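Local coordinates for protein seryl-tRNA synthetase (PDB 2DQ0) that probably attaches serine to tRNA(Ser), and also to tRNA(Sec), at the expense of ATP, working as a homodimeric class II aminoacyl-tRNA synthetase, at residues K26-L36 / D100-N108. Sequence-based numbering, arbitrary orientation.
Sequences KVKWVDEILKL and DYYLWRLPN
Trp29 and Tyr102 illustrate how two helices of a hairpin are joined at its base by an edge-to-face aromatic pair. The phenol turns one edge, CD2 and CE2, onto the indole face, with planes at 60° and the phenol centroid 4.2 Å from that of the five-membered ring. Tyr102 is also a knob in a hole lined by Trp29, Glu32, Ile33 and Leu36. Ile33 CG2 lies 3.7 Å from Tyr102 CB: a chi1 of 81° puts CG1 between the backbone N and the carbonyl carbon and leaves CG2 anti to the latter. At the indole rim, from the loop that follows helix 72-103, Leu106 CD2 abuts Trp29 CE3, 3.4 Å away.

Over the opposite indole face, toward its rim, lies Lys26 CG, from which the extended chain runs on to the backbone: NZ donates to Arg105 O at 2.9 Å, with a C=O...N angle of 153°, and is hydrogen-bonded to Tyr350 OH, its strongest polar partner, tying the hairpin base to the catalytic part of the chain. Cut back to an alanine, Trp29 would probably leave a gap between Lys26 and Tyr102, depriving the phenol of its aromatic partner and Leu106 CD2 of the rim it packs on.

Packing thins toward the phenol end of Tyr102, where CG of the partly exposed Glu32 approaches obliquely, 3.8 Å from Tyr102 OH. On the inner side, by contrast, Ile33, Leu103 and Leu106 are buried, with Ile7 of helix 4-9 and Leu2 adding to the core. The contact closes the root of the long antiparallel coiled-coil arm typical of seryl-tRNA synthetases, the N-terminal extension involved in tRNA binding.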
ATOM      1  N   LYS A  26     -18.962   7.157 -29.110  1.00 79.86           N
ATOM      2  CA  LYS A  26     -18.043   6.148 -29.624  1.00 79.18           C
ATOM      3  C   LYS A  26     -18.645   5.232 -30.679  1.00 76.80           C
ATOM      4  O   LYS A  26     -17.978   4.325 -31.170  1.00 78.97           O
ATOM      5  CB  LYS A  26     -17.478   5.301 -28.481  1.00 79.70           C
ATOM      6  CG  LYS A  26     -16.354   5.981 -27.739  1.00 76.62           C
ATOM      7  CD  LYS A  26     -15.882   5.160 -26.557  1.00 72.45           C
ATOM      8  CE  LYS A  26     -14.694   5.829 -25.901  1.00 62.38           C
ATOM      9  NZ  LYS A  26     -14.211   5.075 -24.732  1.00 60.95           N
ATOM     10  N   VAL A  27     -19.900   5.451 -31.031  1.00 71.76           N
ATOM     11  CA  VAL A  27     -20.502   4.617 -32.059  1.00 73.53           C
ATOM     12  C   VAL A  27     -19.776   4.911 -33.385  1.00 68.72           C
ATOM     13  O   VAL A  27     -19.459   3.998 -34.147  1.00 68.43           O
ATOM     14  CB  VAL A  27     -22.026   4.899 -32.200  1.00 69.99           C
ATOM     15  CG1 VAL A  27     -22.261   6.277 -32.799  1.00 83.34           C
ATOM     16  CG2 VAL A  27     -22.669   3.837 -33.050  1.00 70.19           C
ATOM     17  N   LYS A  28     -19.480   6.185 -33.627  1.00 63.97           N
ATOM     18  CA  LYS A  28     -18.799   6.607 -34.847  1.00 66.95           C
ATOM     19  C   LYS A  28     -17.441   5.943 -35.052  1.00 67.64           C
ATOM     20  O   LYS A  28     -16.811   6.108 -36.094  1.00 66.07           O
ATOM     21  CB  LYS A  28     -18.604   8.126 -34.850  1.00 67.67           C
ATOM     22  CG  LYS A  28     -17.721   8.652 -33.732  1.00 74.01           C
ATOM     23  CD  LYS A  28     -17.323  10.092 -33.991  1.00 76.12           C
ATOM     24  CE  LYS A  28     -16.804  10.773 -32.737  1.00 79.23           C
ATOM     25  NZ  LYS A  28     -17.884  10.924 -31.720  1.00 83.01           N
ATOM     26  N   TRP A  29     -16.995   5.193 -34.056  1.00 72.61           N
ATOM     27  CA  TRP A  29     -15.702   4.518 -34.120  1.00 69.27           C
ATOM     28  C   TRP A  29     -15.746   3.210 -34.899  1.00 66.44           C
ATOM     29  O   TRP A  29     -14.758   2.808 -35.504  1.00 60.82           O
ATOM     30  CB  TRP A  29     -15.206   4.219 -32.708  1.00 71.19           C
ATOM     31  CG  TRP A  29     -14.539   5.343 -32.008  1.00 68.73           C
ATOM     32  CD1 TRP A  29     -14.336   6.610 -32.473  1.00 69.11           C
ATOM     33  CD2 TRP A  29     -13.911   5.279 -30.730  1.00 69.50           C
ATOM     34  NE1 TRP A  29     -13.611   7.339 -31.564  1.00 62.29           N
ATOM     35  CE2 TRP A  29     -13.337   6.546 -30.482  1.00 66.58           C
ATOM     36  CE3 TRP A  29     -13.771   4.268 -29.767  1.00 70.51           C
ATOM     37  CZ2 TRP A  29     -12.636   6.830 -29.312  1.00 60.83           C
ATOM     38  CZ3 TRP A  29     -13.070   4.550 -28.602  1.00 69.57           C
ATOM     39  CH2 TRP A  29     -12.511   5.822 -28.386  1.00 64.28           C
ATOM     40  N   VAL A  30     -16.888   2.533 -34.857  1.00 66.00           N
ATOM     41  CA  VAL A  30     -17.025   1.266 -35.554  1.00 63.97           C
ATOM     42  C   VAL A  30     -16.703   1.420 -37.034  1.00 68.29           C
ATOM     43  O   VAL A  30     -16.010   0.585 -37.618  1.00 65.11           O
ATOM     44  CB  VAL A  30     -18.433   0.724 -35.412  1.00 61.56           C
ATOM     45  CG1 VAL A  30     -18.526  -0.676 -36.034  1.00 62.96           C
ATOM     46  CG2 VAL A  30     -18.807   0.706 -33.953  1.00 59.32           C
ATOM     47  N   ASP A  31     -17.194   2.499 -37.634  1.00 67.01           N
ATOM     48  CA  ASP A  31     -16.955   2.743 -39.043  1.00 66.62           C
ATOM     49  C   ASP A  31     -15.522   3.173 -39.249  1.00 66.70           C
ATOM     50  O   ASP A  31     -14.891   2.813 -40.254  1.00 63.89           O
ATOM     51  CB  ASP A  31     -17.897   3.825 -39.586  1.00 71.94           C
ATOM     52  CG  ASP A  31     -19.354   3.396 -39.573  1.00 69.31           C
ATOM     53  OD1 ASP A  31     -19.663   2.282 -40.040  1.00 61.95           O
ATOM     54  OD2 ASP A  31     -20.192   4.186 -39.098  1.00 79.89           O
ATOM     55  N   GLU A  32     -15.002   3.940 -38.296  1.00 62.36           N
ATOM     56  CA  GLU A  32     -13.634   4.404 -38.407  1.00 60.95           C
ATOM     57  C   GLU A  32     -12.653   3.227 -38.428  1.00 58.93           C
ATOM     58  O   GLU A  32     -11.765   3.172 -39.279  1.00 59.54           O
ATOM     59  CB  GLU A  32     -13.307   5.367 -37.270  1.00 57.05           C
ATOM     60  CG  GLU A  32     -11.899   5.990 -37.345  1.00 73.30           C
ATOM     61  CD  GLU A  32     -11.577   6.677 -38.684  1.00 72.94           C
ATOM     62  OE1 GLU A  32     -12.506   7.005 -39.443  1.00 64.93           O
ATOM     63  OE2 GLU A  32     -10.380   6.905 -38.970  1.00 76.38           O
ATOM     64  N   ILE A  33     -12.823   2.275 -37.520  1.00 54.39           N
ATOM     65  CA  ILE A  33     -11.913   1.141 -37.481  1.00 63.57           C
ATOM     66  C   ILE A  33     -12.100   0.302 -38.742  1.00 63.92           C
ATOM     67  O   ILE A  33     -11.153  -0.318 -39.248  1.00 62.70           O
ATOM     68  CB  ILE A  33     -12.127   0.267 -36.204  1.00 62.28           C
ATOM     69  CG1 ILE A  33     -13.312  -0.664 -36.392  1.00 74.41           C
ATOM     70  CG2 ILE A  33     -12.387   1.166 -34.974  1.00 62.15           C
ATOM     71  CD1 ILE A  33     -13.750  -1.338 -35.105  1.00 95.07           C
ATOM     72  N   LEU A  34     -13.322   0.301 -39.265  1.00 62.71           N
ATOM     73  CA  LEU A  34     -13.608  -0.459 -40.475  1.00 62.86           C
ATOM     74  C   LEU A  34     -12.892   0.093 -41.706  1.00 61.06           C
ATOM     75  O   LEU A  34     -12.268  -0.670 -42.453  1.00 56.14           O
ATOM     76  CB  LEU A  34     -15.112  -0.511 -40.733  1.00 58.09           C
ATOM     77  CG  LEU A  34     -15.849  -1.535 -39.870  1.00 65.85           C
ATOM     78  CD1 LEU A  34     -17.325  -1.534 -40.234  1.00 64.52           C
ATOM     79  CD2 LEU A  34     -15.249  -2.910 -40.071  1.00 53.92           C
ATOM     80  N   LYS A  35     -12.977   1.406 -41.914  1.00 57.80           N
ATOM     81  CA  LYS A  35     -12.322   2.009 -43.064  1.00 64.74           C
ATOM     82  C   LYS A  35     -10.809   1.920 -42.903  1.00 67.33           C
ATOM     83  O   LYS A  35     -10.064   1.894 -43.890  1.00 76.58           O
ATOM     84  CB  LYS A  35     -12.779   3.473 -43.266  1.00 58.20           C
ATOM     85  CG  LYS A  35     -11.839   4.550 -42.760  1.00 72.31           C
ATOM     86  CD  LYS A  35     -11.460   5.543 -43.859  1.00 70.87           C
ATOM     87  CE  LYS A  35     -12.678   6.304 -44.363  1.00 82.52           C
ATOM     88  NZ  LYS A  35     -12.374   7.193 -45.523  1.00 79.28           N
ATOM     89  N   LEU A  36     -10.352   1.861 -41.657  1.00 66.38           N
ATOM     90  CA  LEU A  36      -8.925   1.767 -41.404  1.00 62.63           C
ATOM     91  C   LEU A  36      -8.491   0.344 -41.699  1.00 58.22           C
ATOM     92  O   LEU A  36      -7.466   0.121 -42.334  1.00 53.93           O
ATOM     93  CB  LEU A  36      -8.597   2.109 -39.946  1.00 64.08           C
ATOM     94  CG  LEU A  36      -8.541   3.562 -39.479  1.00 68.38           C
ATOM     95  CD1 LEU A  36      -8.059   3.572 -38.030  1.00 67.26           C
ATOM     96  CD2 LEU A  36      -7.601   4.380 -40.356  1.00 55.01           C
ATOM     97  N   ASP A 100      -5.846  -0.195 -33.175  1.00 61.06           N
ATOM     98  CA  ASP A 100      -5.758  -0.685 -31.806  1.00 54.35           C
ATOM     99  C   ASP A 100      -6.130   0.382 -30.787  1.00 55.12           C
ATOM    100  O   ASP A 100      -6.746   0.075 -29.766  1.00 55.39           O
ATOM    101  CB  ASP A 100      -4.362  -1.223 -31.505  1.00 54.30           C
ATOM    102  CG  ASP A 100      -4.087  -2.540 -32.193  1.00 63.62           C
ATOM    103  OD1 ASP A 100      -5.030  -3.356 -32.316  1.00 74.64           O
ATOM    104  OD2 ASP A 100      -2.926  -2.771 -32.597  1.00 66.64           O
ATOM    105  N   TYR A 101      -5.755   1.627 -31.058  1.00 48.89           N
ATOM    106  CA  TYR A 101      -6.090   2.736 -30.167  1.00 50.79           C
ATOM    107  C   TYR A 101      -7.579   2.706 -29.835  1.00 47.43           C
ATOM    108  O   TYR A 101      -7.971   2.864 -28.685  1.00 46.01           O
ATOM    109  CB  TYR A 101      -5.755   4.059 -30.826  1.00 52.08           C
ATOM    110  CG  TYR A 101      -6.176   5.253 -30.017  1.00 51.00           C
ATOM    111  CD1 TYR A 101      -5.303   5.837 -29.111  1.00 48.45           C
ATOM    112  CD2 TYR A 101      -7.444   5.824 -30.191  1.00 53.50           C
ATOM    113  CE1 TYR A 101      -5.668   6.975 -28.391  1.00 61.02           C
ATOM    114  CE2 TYR A 101      -7.828   6.953 -29.485  1.00 62.28           C
ATOM    115  CZ  TYR A 101      -6.930   7.528 -28.581  1.00 71.45           C
ATOM    116  OH  TYR A 101      -7.289   8.649 -27.864  1.00 74.48           O
ATOM    117  N   TYR A 102      -8.405   2.509 -30.857  1.00 49.69           N
ATOM    118  CA  TYR A 102      -9.842   2.424 -30.663  1.00 48.12           C
ATOM    119  C   TYR A 102     -10.212   1.093 -30.015  1.00 50.22           C
ATOM    120  O   TYR A 102     -11.024   1.036 -29.082  1.00 48.08           O
ATOM    121  CB  TYR A 102     -10.574   2.541 -31.998  1.00 51.57           C
ATOM    122  CG  TYR A 102     -10.422   3.887 -32.665  1.00 56.89           C
ATOM    123  CD1 TYR A 102      -9.779   4.006 -33.899  1.00 55.40           C
ATOM    124  CD2 TYR A 102     -10.920   5.041 -32.062  1.00 49.48           C
ATOM    125  CE1 TYR A 102      -9.635   5.239 -34.510  1.00 60.00           C
ATOM    126  CE2 TYR A 102     -10.787   6.275 -32.664  1.00 52.39           C
ATOM    127  CZ  TYR A 102     -10.141   6.373 -33.886  1.00 61.24           C
ATOM    128  OH  TYR A 102      -9.986   7.605 -34.475  1.00 64.63           O
ATOM    129  N   LEU A 103      -9.617   0.012 -30.504  1.00 46.23           N
ATOM    130  CA  LEU A 103      -9.944  -1.290 -29.950  1.00 44.06           C
ATOM    131  C   LEU A 103      -9.762  -1.364 -28.445  1.00 44.22           C
ATOM    132  O   LEU A 103     -10.554  -1.996 -27.767  1.00 45.39           O
ATOM    133  CB  LEU A 103      -9.118  -2.390 -30.627  1.00 57.03           C
ATOM    134  CG  LEU A 103      -9.498  -2.759 -32.069  1.00 61.04           C
ATOM    135  CD1 LEU A 103      -8.594  -3.882 -32.558  1.00 54.98           C
ATOM    136  CD2 LEU A 103     -10.966  -3.176 -32.126  1.00 52.16           C
ATOM    137  N   TRP A 104      -8.716  -0.720 -27.925  1.00 49.02           N
ATOM    138  CA  TRP A 104      -8.424  -0.742 -26.491  1.00 52.46           C
ATOM    139  C   TRP A 104      -9.332   0.184 -25.737  1.00 53.45           C
ATOM    140  O   TRP A 104      -9.447   0.109 -24.518  1.00 51.99           O
ATOM    141  CB  TRP A 104      -6.988  -0.299 -26.210  1.00 48.43           C
ATOM    142  CG  TRP A 104      -5.969  -1.351 -26.444  1.00 60.57           C
ATOM    143  CD1 TRP A 104      -5.577  -1.867 -27.649  1.00 58.45           C
ATOM    144  CD2 TRP A 104      -5.210  -2.039 -25.444  1.00 61.89           C
ATOM    145  NE1 TRP A 104      -4.624  -2.833 -27.458  1.00 70.52           N
ATOM    146  CE2 TRP A 104      -4.375  -2.958 -26.115  1.00 66.80           C
ATOM    147  CE3 TRP A 104      -5.154  -1.967 -24.043  1.00 54.22           C
ATOM    148  CZ2 TRP A 104      -3.486  -3.804 -25.431  1.00 59.92           C
ATOM    149  CZ3 TRP A 104      -4.277  -2.803 -23.365  1.00 50.66           C
ATOM    150  CH2 TRP A 104      -3.453  -3.711 -24.061  1.00 60.17           C
ATOM    151  N   ARG A 105      -9.970   1.074 -26.478  1.00 51.35           N
ATOM    152  CA  ARG A 105     -10.828   2.042 -25.858  1.00 49.65           C
ATOM    153  C   ARG A 105     -12.309   1.777 -26.074  1.00 51.68           C
ATOM    154  O   ARG A 105     -13.132   2.684 -25.980  1.00 57.14           O
ATOM    155  CB  ARG A 105     -10.394   3.443 -26.316  1.00 45.51           C
ATOM    156  CG  ARG A 105      -9.442   4.117 -25.306  1.00 53.74           C
ATOM    157  CD  ARG A 105      -8.465   5.112 -25.922  1.00 42.25           C
ATOM    158  NE  ARG A 105      -7.389   4.373 -26.551  1.00 60.93           N
ATOM    159  CZ  ARG A 105      -6.104   4.569 -26.303  1.00 54.64           C
ATOM    160  NH1 ARG A 105      -5.742   5.496 -25.437  1.00 49.74           N
ATOM    161  NH2 ARG A 105      -5.192   3.825 -26.918  1.00 63.22           N
ATOM    162  N   LEU A 106     -12.644   0.519 -26.355  1.00 50.23           N
ATOM    163  CA  LEU A 106     -14.033   0.121 -26.541  1.00 49.46           C
ATOM    164  C   LEU A 106     -14.411  -0.872 -25.440  1.00 46.48           C
ATOM    165  O   LEU A 106     -13.653  -1.771 -25.113  1.00 51.83           O
ATOM    166  CB  LEU A 106     -14.238  -0.478 -27.939  1.00 49.52           C
ATOM    167  CG  LEU A 106     -14.233   0.541 -29.094  1.00 56.60           C
ATOM    168  CD1 LEU A 106     -14.255  -0.187 -30.433  1.00 58.23           C
ATOM    169  CD2 LEU A 106     -15.442   1.472 -28.974  1.00 51.48           C
ATOM    170  N   PRO A 107     -15.586  -0.700 -24.836  1.00 44.57           N
ATOM    171  CA  PRO A 107     -15.993  -1.612 -23.771  1.00 47.52           C
ATOM    172  C   PRO A 107     -16.398  -2.980 -24.253  1.00 50.53           C
ATOM    173  O   PRO A 107     -16.800  -3.150 -25.398  1.00 48.88           O
ATOM    174  CB  PRO A 107     -17.163  -0.877 -23.111  1.00 44.68           C
ATOM    175  CG  PRO A 107     -17.812  -0.226 -24.257  1.00 50.82           C
ATOM    176  CD  PRO A 107     -16.612   0.332 -25.056  1.00 46.79           C
ATOM    177  N   ASN A 108     -16.314  -3.952 -23.348  1.00 56.45           N
ATOM    178  CA  ASN A 108     -16.682  -5.316 -23.661  1.00 56.37           C
ATOM    179  C   ASN A 108     -18.142  -5.344 -24.089  1.00 58.04           C
ATOM    180  O   ASN A 108     -18.949  -4.543 -23.623  1.00 56.78           O
ATOM    181  CB  ASN A 108     -16.491  -6.223 -22.445  1.00 51.76           C
ATOM    182  CG  ASN A 108     -16.290  -7.681 -22.840  1.00 56.84           C
ATOM    183  OD1 ASN A 108     -16.024  -8.542 -21.999  1.00 61.03           O
ATOM    184  ND2 ASN A 108     -16.410  -7.959 -24.137  1.00 53.95           N
TER